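ATP phosphoribosyltransferase regulatory subunit (Lactococcus lactis, PDB 1Z7M) is required for the first step of histidine biosynthesis and may allow histidine to feed back on ATP phosphoribosyltransferase activity. Local coordinates at residues B[239-244]-B[254-259]; B[123-128]-B[137-142]; B[105-110]-B[312-317]. All blocks are in the same frame, centred on the assembly; numbering follows the deposited sequence.

Contact 1 (B[239-244]-B[254-259]); sequences RLENLV and SSFDQL
Phe256 reaches across from helix 250-267 and lays its ring against Leu240, Glu241 and Val244 of helix 237-246. Apolar packing makes up most of the contact. Phe256 points its CB at the other helix. With CG anti to the backbone N (chi1 172°), the ring reaches all three residues. Val244 meets the root of the ring. Its CG1 lies 4.0 Å from Phe256 CB, and its CG2 lies 4.1 Å from Phe256 CD1. Leu240, one turn earlier, meets the far part, with CB 3.9 Å from Phe256 CE1. Leu276, in a loop, touches both Leu240 and Phe256 and extends this apolar patch.

Glu241 adds contacts of a mixed kind. Its CB is 3.6 Å from Phe256 CE2, so the aliphatic start of an acidic side chain helps cover the aromatic ring. The two side chains cross at about a right angle. The chain of Glu241 then runs on extended past the ring.

One pair of like charges comes close. Glu241 OE2 is 4.2 Å from Asp257 OD1, and the two acidic groups come near each other at the more open side of the pair, their planes 73° apart. Lys260 makes a long, weak ion pair with Glu241 OE2, which may offset part of this charge. No hydrogen bond joins the two segments.

The backbones stay well apart. The axes approach to 10.5 Å, and the Phe256 ring spans much of the gap. They run nearly antiparallel, at 160°. Helices 237-246 and 250-267 follow each other with a short turn between them. This is the arrangement of an antiparallel helical hairpin, here within the run of helices that separates strands 175-181 and 272-274.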
loop_
_atom_site.group_PDB
_atom_site.type_symbol
_atom_site.label_atom_id
_atom_site.label_comp_id
_atom_site.label_asym_id
_atom_site.label_seq_id
_atom_site.Cartn_x
_atom_site.Cartn_y
_atom_site.Cartn_z
ATOM N N ARG B 239 -30.914 9.314 -46.605
ATOM C CA ARG B 239 -29.633 9.647 -47.197
ATOM C C ARG B 239 -28.614 8.534 -46.933
ATOM O O ARG B 239 -27.972 8.038 -47.860
ATOM C CB ARG B 239 -29.124 10.972 -46.638
ATOM C CG ARG B 239 -27.969 11.519 -47.428
ATOM C CD ARG B 239 -27.517 12.844 -46.886
ATOM N NE ARG B 239 -28.603 13.813 -46.832
ATOM C CZ ARG B 239 -28.432 15.109 -46.580
ATOM N NH1 ARG B 239 -27.209 15.595 -46.364
ATOM N NH2 ARG B 239 -29.485 15.921 -46.548
ATOM N N LEU B 240 -28.479 8.134 -45.673
ATOM C CA LEU B 240 -27.542 7.076 -45.308
ATOM C C LEU B 240 -27.798 5.783 -46.056
ATOM O O LEU B 240 -26.878 5.202 -46.623
ATOM C CB LEU B 240 -27.591 6.797 -43.808
ATOM C CG LEU B 240 -27.060 7.927 -42.931
ATOM C CD1 LEU B 240 -26.972 7.443 -41.511
ATOM C CD2 LEU B 240 -25.690 8.371 -43.404
ATOM N N GLU B 241 -29.043 5.326 -46.053
ATOM C CA GLU B 241 -29.381 4.087 -46.736
ATOM C C GLU B 241 -28.932 4.080 -48.192
ATOM O O GLU B 241 -28.594 3.022 -48.741
ATOM C CB GLU B 241 -30.880 3.830 -46.657
ATOM C CG GLU B 241 -31.303 2.587 -47.406
ATOM C CD GLU B 241 -32.561 1.966 -46.835
ATOM O OE1 GLU B 241 -33.492 2.724 -46.470
ATOM O OE2 GLU B 241 -32.620 0.719 -46.761
ATOM N N ASN B 242 -28.930 5.255 -48.816
ATOM C CA ASN B 242 -28.493 5.368 -50.204
ATOM C C ASN B 242 -27.015 5.064 -50.282
ATOM O O ASN B 242 -26.599 4.037 -50.822
ATOM C CB ASN B 242 -28.726 6.783 -50.731
ATOM C CG ASN B 242 -30.166 7.025 -51.117
ATOM O OD1 ASN B 242 -31.071 6.920 -50.285
ATOM N ND2 ASN B 242 -30.392 7.342 -52.390
ATOM N N LEU B 243 -26.235 5.985 -49.725
ATOM C CA LEU B 243 -24.785 5.900 -49.686
ATOM C C LEU B 243 -24.280 4.504 -49.375
ATOM O O LEU B 243 -23.280 4.054 -49.948
ATOM C CB LEU B 243 -24.267 6.875 -48.647
ATOM C CG LEU B 243 -24.727 8.295 -48.932
ATOM C CD1 LEU B 243 -24.708 9.094 -47.656
ATOM C CD2 LEU B 243 -23.846 8.918 -49.995
ATOM N N VAL B 244 -24.966 3.825 -48.467
ATOM C CA VAL B 244 -24.569 2.486 -48.093
ATOM C C VAL B 244 -24.743 1.513 -49.250
ATOM O O VAL B 244 -23.786 0.850 -49.645
ATOM C CB VAL B 244 -25.368 1.988 -46.865
ATOM C CG1 VAL B 244 -24.903 0.588 -46.461
ATOM C CG2 VAL B 244 -25.178 2.941 -45.714
ATOM N N SER B 254 -25.604 -5.017 -45.103
ATOM C CA SER B 254 -26.124 -5.970 -44.127
ATOM C C SER B 254 -26.224 -5.367 -42.718
ATOM O O SER B 254 -27.274 -5.433 -42.079
ATOM C CB SER B 254 -25.220 -7.207 -44.089
ATOM O OG SER B 254 -25.369 -7.930 -42.879
ATOM N N SER B 255 -25.119 -4.785 -42.252
ATOM C CA SER B 255 -25.042 -4.176 -40.927
ATOM C C SER B 255 -25.949 -2.976 -40.762
ATOM O O SER B 255 -26.489 -2.759 -39.675
ATOM C CB SER B 255 -23.603 -3.761 -40.611
ATOM O OG SER B 255 -22.775 -4.903 -40.470
ATOM N N PHE B 256 -26.106 -2.195 -41.832
ATOM C CA PHE B 256 -26.965 -1.012 -41.810
ATOM C C PHE B 256 -28.437 -1.397 -41.797
ATOM O O PHE B 256 -29.274 -0.670 -41.263
ATOM C CB PHE B 256 -26.734 -0.136 -43.022
ATOM C CG PHE B 256 -27.727 0.970 -43.133
ATOM C CD1 PHE B 256 -27.514 2.182 -42.487
ATOM C CD2 PHE B 256 -28.913 0.781 -43.833
ATOM C CE1 PHE B 256 -28.468 3.188 -42.536
ATOM C CE2 PHE B 256 -29.869 1.780 -43.885
ATOM C CZ PHE B 256 -29.646 2.986 -43.235
ATOM N N ASP B 257 -28.754 -2.523 -42.432
ATOM C CA ASP B 257 -30.123 -3.025 -42.463
ATOM C C ASP B 257 -30.553 -3.416 -41.057
ATOM O O ASP B 257 -31.669 -3.116 -40.645
ATOM C CB ASP B 257 -30.241 -4.252 -43.369
ATOM C CG ASP B 257 -30.520 -3.887 -44.819
ATOM O OD1 ASP B 257 -31.009 -2.753 -45.080
ATOM O OD2 ASP B 257 -30.266 -4.751 -45.691
ATOM N N GLN B 258 -29.669 -4.100 -40.332
ATOM C CA GLN B 258 -29.958 -4.517 -38.964
ATOM C C GLN B 258 -30.306 -3.304 -38.093
ATOM O O GLN B 258 -31.285 -3.323 -37.347
ATOM C CB GLN B 258 -28.759 -5.258 -38.375
ATOM C CG GLN B 258 -29.025 -5.820 -36.994
ATOM C CD GLN B 258 -30.048 -6.937 -36.993
ATOM O OE1 GLN B 258 -29.763 -8.047 -37.427
ATOM N NE2 GLN B 258 -31.247 -6.646 -36.507
ATOM N N LEU B 259 -29.504 -2.251 -38.190
ATOM C CA LEU B 259 -29.759 -1.042 -37.416
ATOM C C LEU B 259 -31.110 -0.470 -37.827
ATOM O O LEU B 259 -31.900 -0.054 -36.989
ATOM C CB LEU B 259 -28.665 0.005 -37.665
ATOM C CG LEU B 259 -27.237 -0.411 -37.311
ATOM C CD1 LEU B 259 -26.267 0.647 -37.775
ATOM C CD2 LEU B 259 -27.123 -0.644 -35.822
#

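Contact 2 (B[123-128]-B[137-142]); sequences FGKIFR and STENYQ
Tyr141 lies with one ring face against Gly124 on the neighbouring strand. Gly124 CA sits 4.2 Å from the ring centroid, a CH-pi contact over the face. Tyr141 OH bonds Glu43 OE2 and Arg40 NH1. Replacing Tyr141 with an alanine would probably uncover Gly124 and leave Glu43 and Arg40 without the hydroxyl they bond. Lys125 meets the same ring differently. Its CE comes to the edge, 3.9 Å from Tyr141 CD1. The Lys125 chain is bent at chi3 (69°), and NZ forms a salt bridge with Glu139 OE2 at 2.9 Å. NZ approaches on the anti side of the carboxylate, 21° out of its plane. Ser62 of the second subunit also bonds this oxygen. Glu139 runs alongside Phe127, with CG 3.6 Å from Phe127 CE2.

These strands form the antiparallel hairpin 118-127/139-148, which matches motif 2 of class II aminoacyl-tRNA synthetases. Gly124 with Gln142 and Ile126 with Asn140 are its hydrogen-bonded pairs. Past them, Arg128 N bonds Thr138 O.

Ile126, Asn140 and Gln142 occupy the other face. Ile126 CG1 packs 3.7 Å from Asn140 CB, while its CD1 reaches the Gln142 amide, and the Ile126 and Gln142 side chains cross at about a right angle. Arg128 CD lies 3.7 Å from Asn140 OD1, these two side chains also crossing at about a right angle. The Arg128 guanidinium makes a cation-pi contact with Tyr99.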
loop_
_atom_site.group_PDB
_atom_site.type_symbol
_atom_site.label_atom_id
_atom_site.label_comp_id
_atom_site.label_asym_id
_atom_site.label_seq_id
_atom_site.Cartn_x
_atom_site.Cartn_y
_atom_site.Cartn_z
ATOM N N PHE B 123 -26.489 -1.464 -8.738
ATOM C CA PHE B 123 -26.693 -0.093 -8.289
ATOM C C PHE B 123 -25.561 0.239 -7.342
ATOM O O PHE B 123 -25.580 -0.152 -6.178
ATOM C CB PHE B 123 -28.021 0.048 -7.539
ATOM C CG PHE B 123 -29.218 -0.401 -8.323
ATOM C CD1 PHE B 123 -29.416 -1.754 -8.613
ATOM C CD2 PHE B 123 -30.148 0.528 -8.776
ATOM C CE1 PHE B 123 -30.516 -2.169 -9.338
ATOM C CE2 PHE B 123 -31.253 0.119 -9.500
ATOM C CZ PHE B 123 -31.438 -1.234 -9.782
ATOM N N GLY B 124 -24.570 0.963 -7.836
ATOM C CA GLY B 124 -23.447 1.297 -6.987
ATOM C C GLY B 124 -22.456 2.163 -7.713
ATOM O O GLY B 124 -22.747 2.669 -8.799
ATOM N N LYS B 125 -21.275 2.330 -7.135
ATOM C CA LYS B 125 -20.290 3.171 -7.777
ATOM C C LYS B 125 -18.929 2.552 -8.024
ATOM O O LYS B 125 -18.514 1.635 -7.324
ATOM C CB LYS B 125 -20.134 4.462 -6.986
ATOM C CG LYS B 125 -19.827 4.244 -5.546
ATOM C CD LYS B 125 -19.548 5.556 -4.822
ATOM C CE LYS B 125 -20.784 6.420 -4.687
ATOM N NZ LYS B 125 -20.507 7.568 -3.776
ATOM N N ILE B 126 -18.274 3.061 -9.070
ATOM C CA ILE B 126 -16.937 2.646 -9.478
ATOM C C ILE B 126 -16.043 3.820 -9.124
ATOM O O ILE B 126 -16.530 4.935 -8.979
ATOM C CB ILE B 126 -16.833 2.397 -11.000
ATOM C CG1 ILE B 126 -17.279 3.634 -11.768
ATOM C CG2 ILE B 126 -17.654 1.205 -11.387
ATOM C CD1 ILE B 126 -16.931 3.554 -13.229
ATOM N N PHE B 127 -14.745 3.569 -8.993
ATOM C CA PHE B 127 -13.805 4.617 -8.627
ATOM C C PHE B 127 -12.658 4.759 -9.606
ATOM O O PHE B 127 -11.825 3.857 -9.724
ATOM C CB PHE B 127 -13.237 4.330 -7.241
ATOM C CG PHE B 127 -14.280 3.975 -6.224
ATOM C CD1 PHE B 127 -14.728 2.666 -6.096
ATOM C CD2 PHE B 127 -14.852 4.961 -5.419
ATOM C CE1 PHE B 127 -15.732 2.347 -5.183
ATOM C CE2 PHE B 127 -15.856 4.650 -4.506
ATOM C CZ PHE B 127 -16.294 3.342 -4.392
ATOM N N ARG B 128 -12.614 5.894 -10.298
ATOM C CA ARG B 128 -11.557 6.182 -11.270
ATOM C C ARG B 128 -10.915 7.486 -10.820
ATOM O O ARG B 128 -11.563 8.288 -10.157
ATOM C CB ARG B 128 -12.151 6.365 -12.675
ATOM C CG ARG B 128 -13.019 5.204 -13.171
ATOM C CD ARG B 128 -13.991 5.630 -14.299
ATOM N NE ARG B 128 -13.635 5.108 -15.624
ATOM C CZ ARG B 128 -13.647 3.818 -15.981
ATOM N NH1 ARG B 128 -14.001 2.866 -15.124
ATOM N NH2 ARG B 128 -13.296 3.476 -17.214
ATOM N N SER B 137 -15.690 14.013 -11.416
ATOM C CA SER B 137 -15.975 13.165 -10.274
ATOM C C SER B 137 -15.069 11.945 -10.314
ATOM O O SER B 137 -14.805 11.399 -11.384
ATOM C CB SER B 137 -17.436 12.712 -10.298
ATOM O OG SER B 137 -18.305 13.823 -10.409
ATOM N N THR B 138 -14.573 11.529 -9.154
ATOM C CA THR B 138 -13.736 10.338 -9.092
ATOM C C THR B 138 -14.666 9.216 -8.593
ATOM O O THR B 138 -14.441 8.030 -8.852
ATOM C CB THR B 138 -12.504 10.570 -8.155
ATOM O OG1 THR B 138 -12.624 9.771 -6.973
ATOM C CG2 THR B 138 -12.387 12.061 -7.786
ATOM N N GLU B 139 -15.732 9.621 -7.903
ATOM C CA GLU B 139 -16.747 8.696 -7.400
ATOM C C GLU B 139 -17.911 8.737 -8.407
ATOM O O GLU B 139 -18.601 9.750 -8.558
ATOM C CB GLU B 139 -17.210 9.125 -6.013
ATOM C CG GLU B 139 -17.020 8.075 -4.942
ATOM C CD GLU B 139 -16.993 8.686 -3.550
ATOM O OE1 GLU B 139 -16.043 9.452 -3.264
ATOM O OE2 GLU B 139 -17.916 8.410 -2.750
ATOM N N ASN B 140 -18.110 7.621 -9.097
ATOM C CA ASN B 140 -19.112 7.497 -10.139
ATOM C C ASN B 140 -20.153 6.459 -9.853
ATOM O O ASN B 140 -19.852 5.265 -9.826
ATOM C CB ASN B 140 -18.427 7.123 -11.439
ATOM C CG ASN B 140 -17.376 8.113 -11.834
ATOM O OD1 ASN B 140 -16.289 7.739 -12.250
ATOM N ND2 ASN B 140 -17.696 9.388 -11.718
ATOM N N TYR B 141 -21.387 6.925 -9.686
ATOM C CA TYR B 141 -22.528 6.065 -9.405
ATOM C C TYR B 141 -23.153 5.625 -10.718
ATOM O O TYR B 141 -23.517 6.447 -11.553
ATOM C CB TYR B 141 -23.571 6.829 -8.605
ATOM C CG TYR B 141 -24.480 5.933 -7.804
ATOM C CD1 TYR B 141 -24.210 5.662 -6.469
ATOM C CD2 TYR B 141 -25.622 5.359 -8.375
ATOM C CE1 TYR B 141 -25.054 4.850 -5.718
ATOM C CE2 TYR B 141 -26.471 4.535 -7.626
ATOM C CZ TYR B 141 -26.178 4.290 -6.302
ATOM O OH TYR B 141 -26.988 3.481 -5.551
ATOM N N GLN B 142 -23.286 4.327 -10.905
ATOM C CA GLN B 142 -23.880 3.859 -12.122
ATOM C C GLN B 142 -24.989 2.892 -11.779
ATOM O O GLN B 142 -25.051 2.385 -10.651
ATOM C CB GLN B 142 -22.846 3.137 -12.960
ATOM C CG GLN B 142 -21.529 3.826 -13.009
ATOM C CD GLN B 142 -20.525 3.076 -13.857
ATOM O OE1 GLN B 142 -20.381 1.865 -13.743
ATOM N NE2 GLN B 142 -19.825 3.799 -14.718
#

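Contact 3 (B[105-110]-B[312-317]); sequences LVRLYS and SNFQEE
Phe314 leaves the loop after helix 308-312 and rests its side chain on helix 102-111. Its CB starts beside Ser110, with Ser110 CB 3.8 Å away. Phe314 CG comes next and also lies by Ser110, near the hydroxyl. The CG is anti to the carbonyl carbon (chi1 -53°), with which the ring lies over the turn holding Val106 and Arg107. From CG the ring divides. On one branch, CD1 is 4.0 Å from Val106 CG1. CE1 follows at 3.9 Å from the same methyl. The Val106 side chain crosses that of Phe314 at about a right angle. On the other branch, CD2 still passes near Ser110 OG, and CE2 lies 4.0 Å from Arg107 CB. Arg107 CG is equally close to CE2. CZ, the tip, is 4.2 Å from Arg107 CB. Arg107 CA stands over one face of the ring, offset toward its rim.

The guanidinium of Arg107 takes no part in this packing. Its plane is turned 82° from that of the ring, and the group goes on to a salt bridge with Glu64. Leu24 of the second subunit also packs on Arg107.

Gln315 makes a smaller, separate contact. Its extended chain brings NE2 to 3.7 Å from Tyr109 CE2, with the amide and ring planes 43° apart. The Tyr109 ring also meets that of Phe148.

No hydrogen bond crosses between the segments. Ser110 OG makes a weak bond within its own helix, to Val106 O. Between these segments the contact is van der Waals packing, so it probably depends more on fit than on directional polar bonds.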
loop_
_atom_site.group_PDB
_atom_site.type_symbol
_atom_site.label_atom_id
_atom_site.label_comp_id
_atom_site.label_asym_id
_atom_site.label_seq_id
_atom_site.Cartn_x
_atom_site.Cartn_y
_atom_site.Cartn_z
ATOM N N LEU B 105 -19.652 -9.099 -13.041
ATOM C CA LEU B 105 -20.923 -9.738 -13.313
ATOM C C LEU B 105 -20.710 -10.824 -14.368
ATOM O O LEU B 105 -21.410 -11.843 -14.389
ATOM C CB LEU B 105 -21.950 -8.723 -13.816
ATOM C CG LEU B 105 -22.302 -7.523 -12.937
ATOM C CD1 LEU B 105 -23.652 -6.982 -13.338
ATOM C CD2 LEU B 105 -22.346 -7.927 -11.492
ATOM N N VAL B 106 -19.750 -10.605 -15.257
ATOM C CA VAL B 106 -19.477 -11.586 -16.285
ATOM C C VAL B 106 -18.810 -12.787 -15.644
ATOM O O VAL B 106 -19.014 -13.916 -16.075
ATOM C CB VAL B 106 -18.578 -11.019 -17.379
ATOM C CG1 VAL B 106 -18.086 -12.130 -18.268
ATOM C CG2 VAL B 106 -19.349 -10.026 -18.200
ATOM N N ARG B 107 -18.012 -12.548 -14.609
ATOM C CA ARG B 107 -17.343 -13.640 -13.907
ATOM C C ARG B 107 -18.393 -14.477 -13.171
ATOM O O ARG B 107 -18.360 -15.708 -13.203
ATOM C CB ARG B 107 -16.330 -13.086 -12.904
ATOM C CG ARG B 107 -15.606 -14.149 -12.086
ATOM C CD ARG B 107 -14.647 -13.507 -11.098
ATOM N NE ARG B 107 -15.339 -12.586 -10.201
ATOM C CZ ARG B 107 -14.762 -11.553 -9.599
ATOM N NH1 ARG B 107 -13.475 -11.308 -9.801
ATOM N NH2 ARG B 107 -15.469 -10.762 -8.801
ATOM N N LEU B 108 -19.324 -13.796 -12.510
ATOM C CA LEU B 108 -20.385 -14.472 -11.776
ATOM C C LEU B 108 -21.097 -15.457 -12.707
ATOM O O LEU B 108 -21.418 -16.586 -12.326
ATOM C CB LEU B 108 -21.392 -13.446 -11.236
ATOM C CG LEU B 108 -22.650 -14.018 -10.578
ATOM C CD1 LEU B 108 -22.244 -14.900 -9.430
ATOM C CD2 LEU B 108 -23.555 -12.914 -10.094
ATOM N N TYR B 109 -21.330 -15.022 -13.937
ATOM C CA TYR B 109 -22.007 -15.852 -14.904
ATOM C C TYR B 109 -21.218 -17.115 -15.242
ATOM O O TYR B 109 -21.792 -18.133 -15.629
ATOM C CB TYR B 109 -22.279 -15.046 -16.163
ATOM C CG TYR B 109 -22.986 -15.859 -17.196
ATOM C CD1 TYR B 109 -24.260 -16.360 -16.958
ATOM C CD2 TYR B 109 -22.361 -16.180 -18.395
ATOM C CE1 TYR B 109 -24.902 -17.172 -17.894
ATOM C CE2 TYR B 109 -22.986 -16.991 -19.344
ATOM C CZ TYR B 109 -24.256 -17.483 -19.087
ATOM O OH TYR B 109 -24.873 -18.274 -20.028
ATOM N N SER B 110 -19.899 -17.042 -15.091
ATOM C CA SER B 110 -19.016 -18.176 -15.369
ATOM C C SER B 110 -19.223 -19.250 -14.327
ATOM O O SER B 110 -19.217 -20.435 -14.642
ATOM C CB SER B 110 -17.551 -17.753 -15.328
ATOM O OG SER B 110 -17.279 -16.754 -16.291
ATOM N N SER B 312 -15.649 -14.951 -23.116
ATOM C CA SER B 312 -14.628 -15.923 -23.503
ATOM C C SER B 312 -13.436 -15.970 -22.563
ATOM O O SER B 312 -12.806 -17.012 -22.432
ATOM C CB SER B 312 -14.115 -15.635 -24.915
ATOM O OG SER B 312 -13.201 -14.547 -24.898
ATOM N N ASN B 313 -13.108 -14.842 -21.932
ATOM C CA ASN B 313 -11.978 -14.788 -20.997
ATOM C C ASN B 313 -12.181 -15.719 -19.803
ATOM O O ASN B 313 -11.292 -15.877 -18.965
ATOM C CB ASN B 313 -11.745 -13.353 -20.512
ATOM C CG ASN B 313 -10.981 -12.523 -21.518
ATOM O OD1 ASN B 313 -9.851 -12.854 -21.877
ATOM N ND2 ASN B 313 -11.589 -11.442 -21.981
ATOM N N PHE B 314 -13.364 -16.323 -19.731
ATOM C CA PHE B 314 -13.689 -17.269 -18.672
ATOM C C PHE B 314 -14.232 -18.537 -19.350
ATOM O O PHE B 314 -13.456 -19.379 -19.818
ATOM C CB PHE B 314 -14.733 -16.682 -17.714
ATOM C CG PHE B 314 -14.366 -15.330 -17.160
ATOM C CD1 PHE B 314 -14.674 -14.165 -17.863
ATOM C CD2 PHE B 314 -13.712 -15.221 -15.933
ATOM C CE1 PHE B 314 -14.341 -12.910 -17.353
ATOM C CE2 PHE B 314 -13.372 -13.974 -15.412
ATOM C CZ PHE B 314 -13.687 -12.814 -16.123
ATOM N N GLN B 315 -15.558 -18.667 -19.417
ATOM C CA GLN B 315 -16.159 -19.836 -20.050
ATOM C C GLN B 315 -16.118 -19.658 -21.551
ATOM O O GLN B 315 -15.309 -18.894 -22.071
ATOM C CB GLN B 315 -17.614 -20.062 -19.587
ATOM C CG GLN B 315 -18.661 -19.147 -20.203
ATOM C CD GLN B 315 -20.091 -19.663 -20.024
ATOM O OE1 GLN B 315 -20.473 -20.128 -18.946
ATOM N NE2 GLN B 315 -20.890 -19.563 -21.079
ATOM N N GLU B 316 -17.008 -20.355 -22.238
ATOM C CA GLU B 316 -17.053 -20.308 -23.686
ATOM C C GLU B 316 -17.896 -19.168 -24.243
ATOM O O GLU B 316 -18.359 -18.289 -23.513
ATOM C CB GLU B 316 -17.566 -21.654 -24.213
ATOM C CG GLU B 316 -16.726 -22.858 -23.748
ATOM C CD GLU B 316 -15.381 -22.966 -24.474
ATOM O OE1 GLU B 316 -15.397 -23.195 -25.701
ATOM O OE2 GLU B 316 -14.314 -22.827 -23.828
ATOM N N GLU B 317 -18.072 -19.207 -25.559
ATOM C CA GLU B 317 -18.843 -18.221 -26.301
ATOM C C GLU B 317 -20.328 -18.207 -25.904
ATOM O O GLU B 317 -20.969 -19.256 -25.803
ATOM C CB GLU B 317 -18.729 -18.522 -27.802
ATOM C CG GLU B 317 -17.314 -18.457 -28.372
ATOM C CD GLU B 317 -17.237 -18.884 -29.849
ATOM O OE1 GLU B 317 -18.110 -18.471 -30.649
ATOM O OE2 GLU B 317 -16.292 -19.621 -30.218
#

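Contacts 2 and 3 are linked through one of their segments each. Helix 102-111 of contact 3 is followed in the chain by strand 118-127 of contact 2. Their centres are 23 Å apart and their nearest atoms about 8 Å apart. Both also touch the second subunit. Contact 1 lies apart, in the helical region, across the chain's centre from contact 2, 37 Å between centres. From contact 3 it is 33 Å between centres and about 17 Å between nearest atoms. Along the chain, contact 3 encloses the other two. Contact 2 corresponds to motif 2, part of the active site in class II synthetases; whether it acts so in this regulatory subunit is not established.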